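Local coordinates for protein cellulase (Bacteroides salanitronis, PDB 6WQY) that probably hydrolyses the beta-1,4-glucosidic bonds of cellulose and related plant polysaccharides, as a broad-specificity GH5_4 endoglucanase whose catalytic domain makes up this chain, at residues S356-N361 with E366-A371; L33-G38 with Q61-A66; R76-W81 with F343-G348; D50-S53 with A57-T60. One frame throughout, in Å; residues are numbered along the deposited sequence.

Interaction 1: S356-N361 with E366-A371; sequences SWALFN and EMLNNA
Two backbone hydrogen bonds clamp Phe360 against Met367 and form a single beta bridge between neighbouring parts of one loop. Leu368 N donates to Leu359 O at 2.9 Å, and Asn361 N donates to Glu366 O at 2.9 Å. The same two carbonyl oxygens also take CA-H...O contacts, from Met367 CA and Phe360 CA respectively. A water adds a third link, donating to Ala358 O and to Leu368 O, each at 2.7 Å. Leu368 O is also the acceptor for Ala371 N, closing a type II' turn from Leu368 to Ala371 that leads into a helix.

The apolar contacts lie around this polar core. Phe360 and Met367 run side by side in the same direction, Phe360 CE2 3.7 Å from Met367 CG. Both first torsions place CG beside the backbone N (chi1 -60° and -76°), and the extended, unbranched methionine runs alongside the phenylalanine side chain, meeting its ring obliquely. Leu368 points at the other segment and sets CD1 3.9 Å from Ala358 CB, while Leu359 CB meets Ala371 CB at 3.9 Å, a place where a short methyl lets the backbones approach closely.

The loop spans the gap between the last barrel strand, 342-346, and helix 371-383. Phe360 reaches across to Leu63, Leu67 and Ala70 of helix 61-70 and to Ile375 of helix 371-383, and Asp346 of the strand accepts a hydrogen bond from Leu359 N.

Interaction 2: L33-G38 with Q61-A66; sequences LGWNLG and QALFDA
The first beta-alpha unit of the TIM barrel brings Trp35 and Leu37 of strand 34-37 against Leu63 and Phe64 of helix 61-70. Leu63 is the residue both strand side chains touch. Its CD2 lies 3.5 Å from Leu37 CD1, a close methyl contact, and 3.9 Å from Trp35 CH2 at the far end of the indole. Trp35 and Leu63 approach from opposite directions, the leucine branch reaching the six-membered ring obliquely. Both side chains have CG anti to the backbone N (chi1 -176° for Trp35 and 169° for Leu63), which projects them into the space between strand and helix. Phe64 joins by its rim: Leu37 CD2 sits near the plane of the ring, 4.2 Å from CZ.

Strand and helix segments run nearly antiparallel, at 162°, with their axes 11.7 Å apart, as expected when the chain leaves a barrel strand and returns along the outside of the barrel. The separation is filled by large apolar groups, a tryptophan, two leucines and a phenylalanine, with no hydrogen bond across the layer. The indole nitrogen is nevertheless satisfied, since Trp35 NE1 donates to Asp346 of the last strand, and Phe72 and His362 each pack edge-to-face with the indole. Val104 of helix 95-110 touches both Leu37 and Phe64. On a partly exposed side of the helix, Gln61 NE2 donates to Asp65 OD1 at 3.0 Å, one turn along, and also to Tyr107 O.

Interaction 3: R76-W81 with F343-G348; sequences RIPVTW and FYWDAG
The nearest CA atoms of 76-81 and 343-348, those of Arg76 and Phe343, are 7.2 Å apart, and no hydrogen bond joins the two segments, so side chains bridge the interval. Arg76 CB lies 3.8 Å from Phe343 CD2, an oblique approach to the ring, and Phe343 CD2 is also 3.8 Å from Arg76 N. The aliphatic start of the arginine thus offers the phenylalanine an apolar surface. Farther out, Arg76 NH1 is 4.3 Å from Trp345 CZ3, which lies near the guanidinium plane at its edge. Pro78 CG crosses to the same ring carbon at 4.2 Å, its compact ring packing against the indole without presenting a backbone N-H.

Strands 74-77 and 342-346 are the second and the eighth of the closed barrel. Strand 34-37 lies between them, and the contact therefore reaches over it through the barrel interior. There Arg76 is extended from CG to NE, with CG anti to the backbone N (chi1 -180°). Its NH1 donates a hydrogen bond to Asn36 OD1 and forms a salt bridge with Glu309, while NH2 forms one with Glu170. Farther along segment 343-348, Asp346 OD1 accepts from Gly348 N at 2.9 Å in an Asx turn, and His362 NE2 bonds to the same oxygen.

Interaction 4: D50-S53 with A57-T60; sequences DETS and AAAT
Glu51 and Ala59 are joined by one straight hydrogen bond within the loop that leads from strand 48-49 to helix 61-70. Glu51 belongs to a type I turn, from Asp50 to Ser53, in which the loop bends. Ala59 N donates to Glu51 OE2 at 3.1 Å with an angle of 169° at the hydrogen, meeting the oxygen nearly along its C-O bond. An extended glutamate is long enough to span the loop: CG stands anti to the backbone N (chi1 -180°) and the chain stays straight beyond it. On this close side Ala58 CA also approaches OE2, at 3.5 Å, and small alanines allow the carboxylate to come up to the main chain. The oxygen has further partners in Arg100, through a salt bridge, and Gln40, so several donors probably stabilise its negative charge.

Toward solvent the contact is looser. Thr52, Ala57 and Ala58 are exposed, and the threonine offers a methyl, CG2, at 3.7 Å from Ala58 N and 4.1 Å from Ala57 C. Within the turn, Asp50 O accepts twice, from Ser53 N at 3.1 Å and from Ser53 OG at 2.8 Å.

In the fold
Interactions 2 and 3 are buried and depend on side chains, with no hydrogen bond across either; interaction 2 lies between barrel wall and outer helix, interaction 3 inside the barrel. Interactions 1 and 4 lie in loops farther from the centre and rely on backbone N-H groups, paired with carbonyls in the partly buried interaction 1 and with a carboxylate in the surface contact, interaction 4. Asn36 and Asp346 tie the contacts together. Asn36 N bonds to Tyr344 O between interactions 2 and 3, and Trp357 O of interaction 1 to Tyr344 OH of interaction 3. Interaction 1 also packs Phe360 onto Trp35, and interaction 4 touches interaction 2 where Ala59 meets Leu37.

Interaction 1: S356-N361 with E366-A371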
loop_
_atom_site.group_PDB
_atom_site.type_symbol
_atom_site.label_atom_id
_atom_site.label_comp_id
_atom_site.label_asym_id
_atom_site.label_seq_id
_atom_site.Cartn_x
_atom_site.Cartn_y
_atom_site.Cartn_z
ATOM N N SER A 356 15.276 -7.010 -8.978
ATOM C CA SER A 356 15.474 -5.779 -8.230
ATOM C C SER A 356 14.361 -4.780 -8.524
ATOM O O SER A 356 14.154 -4.382 -9.681
ATOM C CB SER A 356 16.819 -5.131 -8.535
ATOM O OG SER A 356 16.911 -3.898 -7.833
ATOM N N TRP A 357 13.671 -4.361 -7.465
ATOM C CA TRP A 357 12.664 -3.320 -7.525
ATOM C C TRP A 357 13.241 -1.939 -7.253
ATOM O O TRP A 357 12.523 -0.946 -7.356
ATOM C CB TRP A 357 11.594 -3.564 -6.447
ATOM C CG TRP A 357 10.926 -4.895 -6.459
ATOM C CD1 TRP A 357 11.351 -6.032 -5.840
ATOM C CD2 TRP A 357 9.681 -5.230 -7.091
ATOM N NE1 TRP A 357 10.462 -7.051 -6.058
ATOM C CE2 TRP A 357 9.423 -6.588 -6.816
ATOM C CE3 TRP A 357 8.760 -4.517 -7.856
ATOM C CZ2 TRP A 357 8.299 -7.248 -7.282
ATOM C CZ3 TRP A 357 7.629 -5.179 -8.306
ATOM C CH2 TRP A 357 7.416 -6.531 -8.027
ATOM N N ALA A 358 14.517 -1.844 -6.884
ATOM C CA ALA A 358 15.035 -0.603 -6.322
ATOM C C ALA A 358 15.152 0.499 -7.367
ATOM O O ALA A 358 15.726 0.292 -8.448
ATOM C CB ALA A 358 16.422 -0.861 -5.726
ATOM N N LEU A 359 14.675 1.678 -7.014
ATOM C CA LEU A 359 14.924 2.913 -7.751
ATOM C C LEU A 359 15.881 3.833 -7.014
ATOM O O LEU A 359 16.630 4.574 -7.664
ATOM C CB LEU A 359 13.616 3.663 -8.010
ATOM C CG LEU A 359 12.536 2.877 -8.750
ATOM C CD1 LEU A 359 11.269 3.731 -8.891
ATOM C CD2 LEU A 359 12.999 2.386 -10.103
ATOM N N PHE A 360 15.874 3.795 -5.678
ATOM C CA PHE A 360 16.747 4.618 -4.861
ATOM C C PHE A 360 17.446 3.752 -3.821
ATOM O O PHE A 360 16.864 2.781 -3.309
ATOM C CB PHE A 360 15.957 5.664 -4.047
ATOM C CG PHE A 360 15.162 6.622 -4.878
ATOM C CD1 PHE A 360 13.883 6.297 -5.285
ATOM C CD2 PHE A 360 15.682 7.843 -5.241
ATOM C CE1 PHE A 360 13.141 7.170 -6.056
ATOM C CE2 PHE A 360 14.944 8.727 -6.008
ATOM C CZ PHE A 360 13.668 8.385 -6.410
ATOM N N ASN A 361 18.670 4.130 -3.466
ATOM C CA ASN A 361 19.252 3.645 -2.220
ATOM C C ASN A 361 18.453 4.257 -1.067
ATOM O O ASN A 361 18.280 5.480 -1.001
ATOM C CB ASN A 361 20.729 4.035 -2.149
ATOM C CG ASN A 361 21.413 3.485 -0.920
ATOM O OD1 ASN A 361 21.105 3.897 0.199
ATOM N ND2 ASN A 361 22.332 2.558 -1.109
ATOM N N GLU A 366 20.268 8.228 -3.388
ATOM C CA GLU A 366 20.751 8.254 -4.754
ATOM C C GLU A 366 19.912 7.351 -5.639
ATOM O O GLU A 366 19.523 6.246 -5.247
ATOM C CB GLU A 366 22.202 7.792 -4.813
ATOM C CG GLU A 366 23.166 8.752 -4.151
ATOM C CD GLU A 366 23.377 10.030 -4.945
ATOM O OE1 GLU A 366 23.059 10.061 -6.152
ATOM O OE2 GLU A 366 23.880 11.015 -4.359
ATOM N N MET A 367 19.644 7.815 -6.856
ATOM C CA MET A 367 19.001 6.975 -7.854
ATOM C C MET A 367 19.955 5.878 -8.304
ATOM O O MET A 367 21.157 6.102 -8.449
ATOM C CB MET A 367 18.580 7.811 -9.061
ATOM C CG MET A 367 17.349 8.648 -8.818
ATOM S SD MET A 367 16.908 9.560 -10.298
ATOM C CE MET A 367 15.644 10.635 -9.643
ATOM N N LEU A 368 19.401 4.696 -8.542
ATOM C CA LEU A 368 20.167 3.542 -8.982
ATOM C C LEU A 368 19.882 3.227 -10.444
ATOM O O LEU A 368 18.729 3.266 -10.884
ATOM C CB LEU A 368 19.836 2.319 -8.133
ATOM C CG LEU A 368 20.083 2.488 -6.633
ATOM C CD1 LEU A 368 19.712 1.212 -5.877
ATOM C CD2 LEU A 368 21.516 2.870 -6.358
ATOM N N ASN A 369 20.929 2.883 -11.191
ATOM C CA ASN A 369 20.799 2.411 -12.574
ATOM C C ASN A 369 19.964 3.415 -13.362
ATOM O O ASN A 369 20.259 4.620 -13.309
ATOM C CB ASN A 369 20.278 0.978 -12.547
ATOM C CG ASN A 369 21.173 0.059 -11.743
ATOM O OD1 ASN A 369 22.385 0.244 -11.712
ATOM N ND2 ASN A 369 20.580 -0.912 -11.077
ATOM N N ASN A 370 18.961 2.972 -14.118
ATOM C CA ASN A 370 18.146 3.825 -14.972
ATOM C C ASN A 370 16.883 4.305 -14.273
ATOM O O ASN A 370 15.856 4.531 -14.933
ATOM C CB ASN A 370 17.782 3.081 -16.260
ATOM C CG ASN A 370 16.932 1.856 -15.997
ATOM O OD1 ASN A 370 17.102 1.187 -14.972
ATOM N ND2 ASN A 370 15.998 1.563 -16.892
ATOM N N ALA A 371 16.927 4.484 -12.958
ATOM C CA ALA A 371 15.735 4.887 -12.233
ATOM C C ALA A 371 15.124 6.164 -12.788
ATOM O O ALA A 371 13.902 6.304 -12.793
ATOM C CB ALA A 371 16.047 5.083 -10.749
HETATM O O HOH W 1 16.762 1.418 -10.633
#

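Interaction 2: L33-G38 with Q61-A66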
loop_
_atom_site.group_PDB
_atom_site.type_symbol
_atom_site.label_atom_id
_atom_site.label_comp_id
_atom_site.label_asym_id
_atom_site.label_seq_id
_atom_site.Cartn_x
_atom_site.Cartn_y
_atom_site.Cartn_z
ATOM N N LEU A 33 1.518 10.510 -7.446
ATOM C CA LEU A 33 2.313 9.312 -7.712
ATOM C C LEU A 33 2.971 8.883 -6.415
ATOM O O LEU A 33 3.623 9.698 -5.745
ATOM C CB LEU A 33 3.392 9.598 -8.761
ATOM C CG LEU A 33 4.346 8.446 -9.071
ATOM C CD1 LEU A 33 3.608 7.253 -9.675
ATOM C CD2 LEU A 33 5.455 8.896 -10.002
ATOM N N GLY A 34 2.812 7.612 -6.051
ATOM C CA GLY A 34 3.327 7.109 -4.799
ATOM C C GLY A 34 4.518 6.172 -4.941
ATOM O O GLY A 34 4.813 5.628 -5.996
ATOM N N TRP A 35 5.161 5.942 -3.798
ATOM C CA TRP A 35 6.338 5.092 -3.683
ATOM C C TRP A 35 6.300 4.420 -2.322
ATOM O O TRP A 35 5.988 5.068 -1.323
ATOM C CB TRP A 35 7.581 5.952 -3.836
ATOM C CG TRP A 35 8.918 5.269 -3.842
ATOM C CD1 TRP A 35 9.603 4.827 -4.939
ATOM C CD2 TRP A 35 9.776 5.043 -2.717
ATOM N NE1 TRP A 35 10.843 4.346 -4.569
ATOM C CE2 TRP A 35 10.973 4.460 -3.206
ATOM C CE3 TRP A 35 9.663 5.301 -1.351
ATOM C CZ2 TRP A 35 12.038 4.112 -2.360
ATOM C CZ3 TRP A 35 10.709 4.947 -0.516
ATOM C CH2 TRP A 35 11.887 4.373 -1.028
ATOM N N ASN A 36 6.640 3.128 -2.288
ATOM C CA ASN A 36 6.711 2.369 -1.048
ATOM C C ASN A 36 8.135 2.251 -0.530
ATOM O O ASN A 36 9.038 1.850 -1.273
ATOM C CB ASN A 36 6.251 0.910 -1.242
ATOM C CG ASN A 36 4.755 0.738 -1.257
ATOM O OD1 ASN A 36 4.140 0.507 -0.212
ATOM N ND2 ASN A 36 4.167 0.801 -2.437
ATOM N N LEU A 37 8.306 2.535 0.755
ATOM C CA LEU A 37 9.556 2.293 1.484
ATOM C C LEU A 37 9.585 0.820 1.901
ATOM O O LEU A 37 9.260 0.445 3.025
ATOM C CB LEU A 37 9.607 3.218 2.692
ATOM C CG LEU A 37 10.884 3.164 3.525
ATOM C CD1 LEU A 37 12.065 3.694 2.754
ATOM C CD2 LEU A 37 10.690 3.916 4.820
ATOM N N GLY A 38 9.919 -0.053 0.940
ATOM C CA GLY A 38 9.789 -1.484 1.142
ATOM C C GLY A 38 11.049 -2.139 1.694
ATOM O O GLY A 38 12.157 -1.628 1.589
ATOM N N GLN A 61 16.267 11.308 6.121
ATOM C CA GLN A 61 15.694 12.485 5.479
ATOM C C GLN A 61 16.189 12.627 4.048
ATOM O O GLN A 61 15.438 13.043 3.161
ATOM C CB GLN A 61 16.038 13.742 6.280
ATOM C CG GLN A 61 15.385 14.998 5.743
ATOM C CD GLN A 61 13.888 14.956 5.920
ATOM O OE1 GLN A 61 13.387 14.928 7.039
ATOM N NE2 GLN A 61 13.164 14.878 4.820
ATOM N N ALA A 62 17.458 12.298 3.802
ATOM C CA ALA A 62 18.014 12.443 2.465
ATOM C C ALA A 62 17.222 11.641 1.441
ATOM O O ALA A 62 17.031 12.088 0.304
ATOM C CB ALA A 62 19.485 12.033 2.443
ATOM N N LEU A 63 16.759 10.448 1.809
ATOM C CA LEU A 63 15.923 9.668 0.897
ATOM C C LEU A 63 14.644 10.422 0.561
ATOM O O LEU A 63 14.259 10.529 -0.605
ATOM C CB LEU A 63 15.579 8.306 1.504
ATOM C CG LEU A 63 14.492 7.541 0.740
ATOM C CD1 LEU A 63 14.949 7.128 -0.659
ATOM C CD2 LEU A 63 14.004 6.364 1.551
ATOM N N PHE A 64 13.948 10.923 1.578
ATOM C CA PHE A 64 12.663 11.574 1.344
ATOM C C PHE A 64 12.824 12.863 0.562
ATOM O O PHE A 64 11.989 13.174 -0.294
ATOM C CB PHE A 64 11.918 11.727 2.669
ATOM C CG PHE A 64 11.337 10.428 3.149
ATOM C CD1 PHE A 64 12.120 9.486 3.789
ATOM C CD2 PHE A 64 10.006 10.132 2.916
ATOM C CE1 PHE A 64 11.577 8.274 4.188
ATOM C CE2 PHE A 64 9.454 8.946 3.324
ATOM C CZ PHE A 64 10.240 8.010 3.957
ATOM N N ASP A 65 13.908 13.600 0.800
ATOM C CA ASP A 65 14.185 14.771 -0.013
ATOM C C ASP A 65 14.366 14.377 -1.471
ATOM O O ASP A 65 13.887 15.065 -2.382
ATOM C CB ASP A 65 15.454 15.453 0.492
ATOM C CG ASP A 65 15.289 16.136 1.833
ATOM O OD1 ASP A 65 14.160 16.279 2.336
ATOM O OD2 ASP A 65 16.330 16.555 2.395
ATOM N N ALA A 66 15.060 13.256 -1.707
ATOM C CA ALA A 66 15.276 12.778 -3.064
ATOM C C ALA A 66 13.964 12.354 -3.712
ATOM O O ALA A 66 13.752 12.612 -4.906
ATOM C CB ALA A 66 16.286 11.630 -3.068
#

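Interaction 3: R76-W81 with F343-G348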
loop_
_atom_site.group_PDB
_atom_site.type_symbol
_atom_site.label_atom_id
_atom_site.label_comp_id
_atom_site.label_asym_id
_atom_site.label_seq_id
_atom_site.Cartn_x
_atom_site.Cartn_y
_atom_site.Cartn_z
ATOM N N ARG A 76 4.181 5.390 0.875
ATOM C CA ARG A 76 3.647 4.379 1.772
ATOM C C ARG A 76 4.803 3.791 2.554
ATOM O O ARG A 76 5.836 3.411 1.982
ATOM C CB ARG A 76 2.896 3.315 0.979
ATOM C CG ARG A 76 2.276 2.196 1.813
ATOM C CD ARG A 76 1.259 1.438 0.998
ATOM N NE ARG A 76 0.650 0.271 1.622
ATOM C CZ ARG A 76 1.082 -0.976 1.507
ATOM N NH1 ARG A 76 2.228 -1.261 0.909
ATOM N NH2 ARG A 76 0.335 -1.949 2.013
ATOM N N ILE A 77 4.630 3.755 3.869
ATOM C CA ILE A 77 5.620 3.309 4.838
ATOM C C ILE A 77 5.036 2.059 5.490
ATOM O O ILE A 77 4.349 2.141 6.526
ATOM C CB ILE A 77 5.883 4.405 5.890
ATOM C CG1 ILE A 77 6.358 5.711 5.244
ATOM C CG2 ILE A 77 6.893 3.913 6.922
ATOM C CD1 ILE A 77 6.212 6.928 6.134
ATOM N N PRO A 78 5.269 0.879 4.929
ATOM C CA PRO A 78 4.823 -0.350 5.593
ATOM C C PRO A 78 5.552 -0.495 6.918
ATOM O O PRO A 78 6.765 -0.275 6.997
ATOM C CB PRO A 78 5.200 -1.454 4.606
ATOM C CG PRO A 78 6.057 -0.863 3.603
ATOM C CD PRO A 78 5.924 0.618 3.641
ATOM N N VAL A 79 4.817 -0.899 7.962
ATOM C CA VAL A 79 5.411 -1.074 9.286
ATOM C C VAL A 79 4.986 -2.434 9.829
ATOM O O VAL A 79 3.790 -2.685 10.015
ATOM C CB VAL A 79 4.997 0.019 10.287
ATOM C CG1 VAL A 79 5.700 -0.235 11.625
ATOM C CG2 VAL A 79 5.323 1.403 9.764
ATOM N N THR A 80 5.968 -3.287 10.103
ATOM C CA THR A 80 5.760 -4.520 10.846
ATOM C C THR A 80 6.039 -4.244 12.315
ATOM O O THR A 80 7.050 -3.618 12.653
ATOM C CB THR A 80 6.679 -5.605 10.300
ATOM O OG1 THR A 80 6.246 -5.906 8.971
ATOM C CG2 THR A 80 6.651 -6.868 11.148
ATOM N N TRP A 81 5.141 -4.709 13.197
ATOM C CA TRP A 81 5.195 -4.383 14.612
ATOM C C TRP A 81 5.563 -5.600 15.452
ATOM O O TRP A 81 5.605 -5.510 16.690
ATOM C CB TRP A 81 3.857 -3.794 15.082
ATOM C CG TRP A 81 3.418 -2.576 14.306
ATOM C CD1 TRP A 81 2.753 -2.569 13.125
ATOM C CD2 TRP A 81 3.614 -1.195 14.653
ATOM N NE1 TRP A 81 2.505 -1.282 12.709
ATOM C CE2 TRP A 81 3.023 -0.423 13.632
ATOM C CE3 TRP A 81 4.227 -0.534 15.720
ATOM C CZ2 TRP A 81 3.035 0.967 13.648
ATOM C CZ3 TRP A 81 4.237 0.848 15.725
ATOM C CH2 TRP A 81 3.637 1.580 14.704
ATOM N N PHE A 343 1.109 3.318 -6.118
ATOM C CA PHE A 343 2.299 3.374 -5.271
ATOM C C PHE A 343 3.262 2.275 -5.709
ATOM O O PHE A 343 2.980 1.084 -5.532
ATOM C CB PHE A 343 1.935 3.186 -3.795
ATOM C CG PHE A 343 1.264 4.388 -3.165
ATOM C CD1 PHE A 343 -0.034 4.752 -3.517
ATOM C CD2 PHE A 343 1.924 5.133 -2.214
ATOM C CE1 PHE A 343 -0.639 5.867 -2.937
ATOM C CE2 PHE A 343 1.325 6.237 -1.625
ATOM C CZ PHE A 343 0.041 6.599 -1.986
ATOM N N TYR A 344 4.395 2.677 -6.271
ATOM C CA TYR A 344 5.403 1.741 -6.757
ATOM C C TYR A 344 6.073 1.020 -5.590
ATOM O O TYR A 344 6.405 1.636 -4.576
ATOM C CB TYR A 344 6.434 2.546 -7.582
ATOM C CG TYR A 344 7.584 1.699 -8.074
ATOM C CD1 TYR A 344 7.518 1.023 -9.287
ATOM C CD2 TYR A 344 8.718 1.515 -7.284
ATOM C CE1 TYR A 344 8.549 0.202 -9.696
ATOM C CE2 TYR A 344 9.738 0.686 -7.683
ATOM C CZ TYR A 344 9.647 0.034 -8.892
ATOM O OH TYR A 344 10.642 -0.822 -9.313
ATOM N N TRP A 345 6.288 -0.292 -5.738
ATOM C CA TRP A 345 6.919 -1.100 -4.694
ATOM C C TRP A 345 8.440 -1.068 -4.829
ATOM O O TRP A 345 9.001 -1.675 -5.747
ATOM C CB TRP A 345 6.431 -2.554 -4.766
ATOM C CG TRP A 345 7.097 -3.412 -3.727
ATOM C CD1 TRP A 345 8.037 -4.359 -3.934
ATOM C CD2 TRP A 345 6.920 -3.328 -2.310
ATOM N NE1 TRP A 345 8.459 -4.889 -2.736
ATOM C CE2 TRP A 345 7.785 -4.267 -1.718
ATOM C CE3 TRP A 345 6.085 -2.569 -1.482
ATOM C CZ2 TRP A 345 7.852 -4.449 -0.337
ATOM C CZ3 TRP A 345 6.165 -2.742 -0.117
ATOM C CH2 TRP A 345 7.035 -3.676 0.440
ATOM N N ASP A 346 9.112 -0.409 -3.888
ATOM C CA ASP A 346 10.576 -0.280 -3.911
ATOM C C ASP A 346 11.157 -1.015 -2.700
ATOM O O ASP A 346 11.241 -0.476 -1.590
ATOM C CB ASP A 346 11.003 1.188 -3.949
ATOM C CG ASP A 346 12.477 1.365 -4.217
ATOM O OD1 ASP A 346 13.284 0.622 -3.619
ATOM O OD2 ASP A 346 12.833 2.260 -5.025
ATOM N N ALA A 347 11.612 -2.253 -2.923
ATOM C CA ALA A 347 12.196 -3.063 -1.865
ATOM C C ALA A 347 13.646 -2.697 -1.596
ATOM O O ALA A 347 14.255 -3.280 -0.710
ATOM C CB ALA A 347 12.104 -4.554 -2.233
ATOM N N GLY A 348 14.224 -1.761 -2.347
ATOM C CA GLY A 348 15.594 -1.362 -2.078
ATOM C C GLY A 348 16.558 -2.493 -2.360
ATOM O O GLY A 348 16.443 -3.221 -3.356
#

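Interaction 4: D50-S53 with A57-T60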
loop_
_atom_site.group_PDB
_atom_site.type_symbol
_atom_site.label_atom_id
_atom_site.label_comp_id
_atom_site.label_asym_id
_atom_site.label_seq_id
_atom_site.Cartn_x
_atom_site.Cartn_y
_atom_site.Cartn_z
ATOM N N ASP A 50 12.957 -5.481 12.280
ATOM C CA ASP A 50 14.408 -5.279 12.211
ATOM C C ASP A 50 14.673 -4.577 10.867
ATOM O O ASP A 50 14.846 -5.229 9.839
ATOM C CB ASP A 50 15.126 -6.607 12.344
ATOM C CG ASP A 50 16.619 -6.462 12.503
ATOM O OD1 ASP A 50 17.166 -5.422 12.109
ATOM O OD2 ASP A 50 17.246 -7.432 13.005
ATOM N N GLU A 51 14.663 -3.251 10.910
ATOM C CA GLU A 51 14.640 -2.411 9.717
ATOM C C GLU A 51 15.795 -2.680 8.762
ATOM O O GLU A 51 15.633 -2.515 7.542
ATOM C CB GLU A 51 14.685 -0.954 10.183
ATOM C CG GLU A 51 14.657 0.042 9.059
ATOM C CD GLU A 51 14.805 1.500 9.499
ATOM O OE1 GLU A 51 14.764 1.812 10.722
ATOM O OE2 GLU A 51 14.945 2.339 8.594
ATOM N N THR A 52 16.959 -3.040 9.272
ATOM C CA THR A 52 18.140 -3.174 8.435
ATOM C C THR A 52 18.445 -4.625 8.080
ATOM O O THR A 52 19.540 -4.904 7.571
ATOM C CB THR A 52 19.351 -2.518 9.103
ATOM O OG1 THR A 52 19.590 -3.117 10.375
ATOM C CG2 THR A 52 19.119 -1.032 9.295
ATOM N N SER A 53 17.506 -5.549 8.303
ATOM C CA SER A 53 17.797 -6.962 8.130
ATOM C C SER A 53 17.446 -7.520 6.759
ATOM O O SER A 53 17.789 -8.684 6.490
ATOM C CB SER A 53 17.075 -7.783 9.206
ATOM O OG SER A 53 15.676 -7.797 9.023
ATOM N N ALA A 57 20.030 -0.249 4.481
ATOM C CA ALA A 57 20.446 0.558 5.618
ATOM C C ALA A 57 19.280 1.444 6.048
ATOM O O ALA A 57 18.272 1.567 5.352
ATOM C CB ALA A 57 21.684 1.379 5.272
ATOM N N ALA A 58 19.424 2.066 7.215
ATOM C CA ALA A 58 18.337 2.838 7.798
ATOM C C ALA A 58 17.925 3.998 6.906
ATOM O O ALA A 58 18.759 4.709 6.341
ATOM C CB ALA A 58 18.758 3.361 9.169
ATOM N N ALA A 59 16.615 4.209 6.803
ATOM C CA ALA A 59 16.069 5.303 6.003
ATOM C C ALA A 59 16.404 6.647 6.634
ATOM O O ALA A 59 16.550 6.762 7.856
ATOM C CB ALA A 59 14.556 5.147 5.860
ATOM N N THR A 60 16.489 7.682 5.787
ATOM C CA THR A 60 16.961 8.996 6.195
ATOM C C THR A 60 16.113 10.099 5.570
ATOM O O THR A 60 15.395 9.888 4.591
ATOM C CB THR A 60 18.387 9.215 5.685
ATOM O OG1 THR A 60 18.340 9.119 4.245
ATOM C CG2 THR A 60 19.350 8.195 6.261
#